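Local atomic coordinates of putative SAM-dependent O-methyltranferase (Podospora anserina, PDB entry 4YMG), a protein that probably transfers a methyl group from S-adenosylmethionine to an oxygen atom of its substrate. Residues R68-G73 with V95-S100. Numbering follows the deposited sequence.
Sequences RILEIG and VTLEYS. With SAM (S-adenosylmethionine), chain H.
Glu71 and Thr96 run side by side on one face of a parallel strand pair, and Thr96 OG1 donates to Glu71 OE2 at 2.7 Å, on the lone pair turned away from OE1. Two torsions set this up: Thr96 OG1 stands anti to its backbone N (chi1 -178°), while the Glu71 chain is extended beyond CG. Ser79 holds the other oxygen, OE1, so the buried carboxylate is held through both oxygens and its rotation is probably fixed.

The strand axes come within 4.7 Å at an angle of 11°, with Leu70 opposite Val95 and Glu71 opposite Thr96. Val95 N donates to Ile69 O, and Glu71 N to Val95 O at 2.7 Å. Leu97 N follows on Glu71 O. The final bond, from Gly73 N to Leu97 O, is less straight (140° at the hydrogen), where strand 68-72 ends. On the reverse face the packing is apolar: Leu70 CD1 lies 3.8 Å from Val95 CG1 and also approaches Leu97.

Contact thins out at both ends. Partly exposed Arg68 brings only NH2 near Val95 CG2, and its charge is engaged by Glu93. At Gly73 and Glu98 the chains make room for S-adenosylmethionine: Gly73 O accepts from the ligand's amino N, and Glu98 takes ribose O3' on OE1 and O2' on OE2 (2.6 Å). An acidic residue at the end of the second strand that binds both ribose hydroxyls is characteristic of class I methyltransferases. Exposed Tyr99 lays one ring face over the adenine, whose C5 sits 3.4 Å above the ring plane.

The pair belongs to the Rossmann-like beta-alpha-beta unit 68-72, 78-86, 93-98. Strand 138-143 flanks 68-72, strand 120-124 flanks 93-98, and helix 127-130 packs on Ile72 and Leu97.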
loop_
_atom_site.group_PDB
_atom_site.type_symbol
_atom_site.label_atom_id
_atom_site.label_comp_id
_atom_site.label_asym_id
_atom_site.label_seq_id
_atom_site.Cartn_x
_atom_site.Cartn_y
_atom_site.Cartn_z
ATOM N N ARG B 68 -16.148 11.940 1.637
ATOM C CA ARG B 68 -15.862 12.551 2.933
ATOM C C ARG B 68 -14.647 11.888 3.538
ATOM O O ARG B 68 -14.495 10.664 3.468
ATOM C CB ARG B 68 -17.037 12.406 3.909
ATOM C CG ARG B 68 -18.218 13.311 3.668
ATOM C CD ARG B 68 -19.273 13.127 4.782
ATOM N NE ARG B 68 -19.033 13.953 5.968
ATOM C CZ ARG B 68 -19.336 13.585 7.208
ATOM N NH1 ARG B 68 -19.869 12.392 7.443
ATOM N NH2 ARG B 68 -19.100 14.403 8.223
ATOM N N ILE B 69 -13.794 12.692 4.153
ATOM C CA ILE B 69 -12.604 12.173 4.811
ATOM C C ILE B 69 -12.561 12.600 6.265
ATOM O O ILE B 69 -12.795 13.770 6.589
ATOM C CB ILE B 69 -11.324 12.658 4.105
ATOM C CG1 ILE B 69 -11.248 12.074 2.697
ATOM C CG2 ILE B 69 -10.091 12.297 4.925
ATOM C CD1 ILE B 69 -10.050 12.568 1.909
ATOM N N LEU B 70 -12.286 11.642 7.141
ATOM C CA LEU B 70 -12.028 11.930 8.549
ATOM C C LEU B 70 -10.581 11.623 8.890
ATOM O O LEU B 70 -10.064 10.576 8.513
ATOM C CB LEU B 70 -12.951 11.100 9.438
ATOM C CG LEU B 70 -12.650 11.072 10.930
ATOM C CD1 LEU B 70 -12.820 12.461 11.551
ATOM C CD2 LEU B 70 -13.583 10.072 11.583
ATOM N N GLU B 71 -9.910 12.509 9.614
ATOM C CA GLU B 71 -8.617 12.106 10.140
ATOM C C GLU B 71 -8.530 12.438 11.621
ATOM O O GLU B 71 -9.086 13.441 12.102
ATOM C CB GLU B 71 -7.460 12.743 9.341
ATOM C CG GLU B 71 -7.076 14.103 9.812
ATOM C CD GLU B 71 -5.831 14.677 9.148
ATOM O OE1 GLU B 71 -5.169 13.990 8.330
ATOM O OE2 GLU B 71 -5.500 15.832 9.493
ATOM N N ILE B 72 -7.884 11.571 12.360
ATOM C CA ILE B 72 -7.638 11.765 13.744
ATOM C C ILE B 72 -6.169 12.066 13.963
ATOM O O ILE B 72 -5.328 11.255 13.735
ATOM C CB ILE B 72 -8.089 10.566 14.574
ATOM C CG1 ILE B 72 -9.414 10.025 14.052
ATOM C CG2 ILE B 72 -8.085 10.888 16.028
ATOM C CD1 ILE B 72 -9.881 8.782 14.739
ATOM N N GLY B 73 -5.901 13.289 14.354
ATOM C CA GLY B 73 -4.593 13.759 14.734
ATOM C C GLY B 73 -4.013 14.750 13.768
ATOM O O GLY B 73 -3.140 14.460 13.040
ATOM N N VAL B 95 -12.719 16.286 7.683
ATOM C CA VAL B 95 -12.872 16.520 9.109
ATOM C C VAL B 95 -11.594 16.099 9.822
ATOM O O VAL B 95 -11.115 14.978 9.650
ATOM C CB VAL B 95 -14.070 15.742 9.672
ATOM C CG1 VAL B 95 -14.181 15.962 11.165
ATOM C CG2 VAL B 95 -15.359 16.158 8.944
ATOM N N THR B 96 -11.020 16.984 10.617
ATOM C CA THR B 96 -9.797 16.595 11.295
ATOM C C THR B 96 -9.835 16.948 12.785
ATOM O O THR B 96 -10.263 18.043 13.177
ATOM C CB THR B 96 -8.560 17.226 10.582
ATOM O OG1 THR B 96 -7.351 16.803 11.230
ATOM C CG2 THR B 96 -8.647 18.750 10.527
ATOM N N LEU B 97 -9.404 15.997 13.613
ATOM C CA LEU B 97 -9.512 16.123 15.065
ATOM C C LEU B 97 -8.157 16.390 15.708
ATOM O O LEU B 97 -7.158 15.803 15.300
ATOM C CB LEU B 97 -10.115 14.855 15.684
ATOM C CG LEU B 97 -11.352 14.211 15.048
ATOM C CD1 LEU B 97 -11.905 13.137 15.981
ATOM C CD2 LEU B 97 -12.408 15.249 14.739
ATOM N N GLU B 98 -8.132 17.250 16.728
ATOM C CA GLU B 98 -6.882 17.618 17.409
ATOM C C GLU B 98 -7.170 18.159 18.818
ATOM O O GLU B 98 -8.161 18.848 19.010
ATOM C CB GLU B 98 -6.130 18.659 16.582
ATOM C CG GLU B 98 -4.878 19.193 17.243
ATOM C CD GLU B 98 -3.893 18.095 17.534
ATOM O OE1 GLU B 98 -3.587 17.331 16.589
ATOM O OE2 GLU B 98 -3.434 17.996 18.697
ATOM N N TYR B 99 -6.291 17.878 19.746
ATOM C CA TYR B 99 -6.548 18.318 21.112
ATOM C C TYR B 99 -5.574 19.341 21.660
ATOM O O TYR B 99 -5.823 20.033 22.586
ATOM C CB TYR B 99 -6.728 17.151 22.051
ATOM C CG TYR B 99 -5.507 16.494 22.553
ATOM C CD1 TYR B 99 -5.467 15.983 23.818
ATOM C CD2 TYR B 99 -4.402 16.321 21.754
ATOM C CE1 TYR B 99 -4.370 15.343 24.289
ATOM C CE2 TYR B 99 -3.281 15.701 22.235
ATOM C CZ TYR B 99 -3.282 15.202 23.502
ATOM O OH TYR B 99 -2.212 14.559 24.042
ATOM N N SER B 100 -4.442 19.403 21.031
ATOM C CA SER B 100 -3.392 20.304 21.487
ATOM C C SER B 100 -3.689 21.748 21.104
ATOM O O SER B 100 -3.834 22.059 19.925
ATOM C CB SER B 100 -2.043 19.885 20.924
ATOM O OG SER B 100 -1.113 20.933 21.091
HETATM N N SAM H . -1.555 13.538 10.789
HETATM C CA SAM H . -0.397 14.416 10.979
HETATM C C SAM H . 0.547 14.437 9.776
HETATM O O SAM H . 0.519 13.551 8.908
HETATM O OXT SAM H . 1.369 15.351 9.677
HETATM C CB SAM H . 0.423 14.068 12.215
HETATM C CG SAM H . -0.333 13.493 13.407
HETATM S SD SAM H . 0.676 13.540 14.913
HETATM C CE SAM H . 1.630 12.006 14.701
HETATM C "C5'" SAM H . -0.500 13.026 16.208
HETATM C "C4'" SAM H . -1.433 14.167 16.589
HETATM O "O4'" SAM H . -2.499 13.666 17.374
HETATM C "C3'" SAM H . -0.711 15.209 17.440
HETATM O "O3'" SAM H . -0.896 16.478 16.858
HETATM C "C2'" SAM H . -1.385 15.138 18.803
HETATM O "O2'" SAM H . -1.518 16.400 19.417
HETATM C "C1'" SAM H . -2.739 14.535 18.457
HETATM N N9 SAM H . -3.349 13.786 19.564
HETATM C C8 SAM H . -2.754 12.910 20.446
HETATM N N7 SAM H . -3.708 12.444 21.295
HETATM C C5 SAM H . -4.903 12.995 20.946
HETATM C C6 SAM H . -6.194 12.888 21.455
HETATM N N6 SAM H . -6.451 12.102 22.497
HETATM N N1 SAM H . -7.220 13.602 20.865
HETATM C C2 SAM H . -6.973 14.431 19.795
HETATM N N3 SAM H . -5.695 14.542 19.288
HETATM C C4 SAM H . -4.685 13.829 19.850
#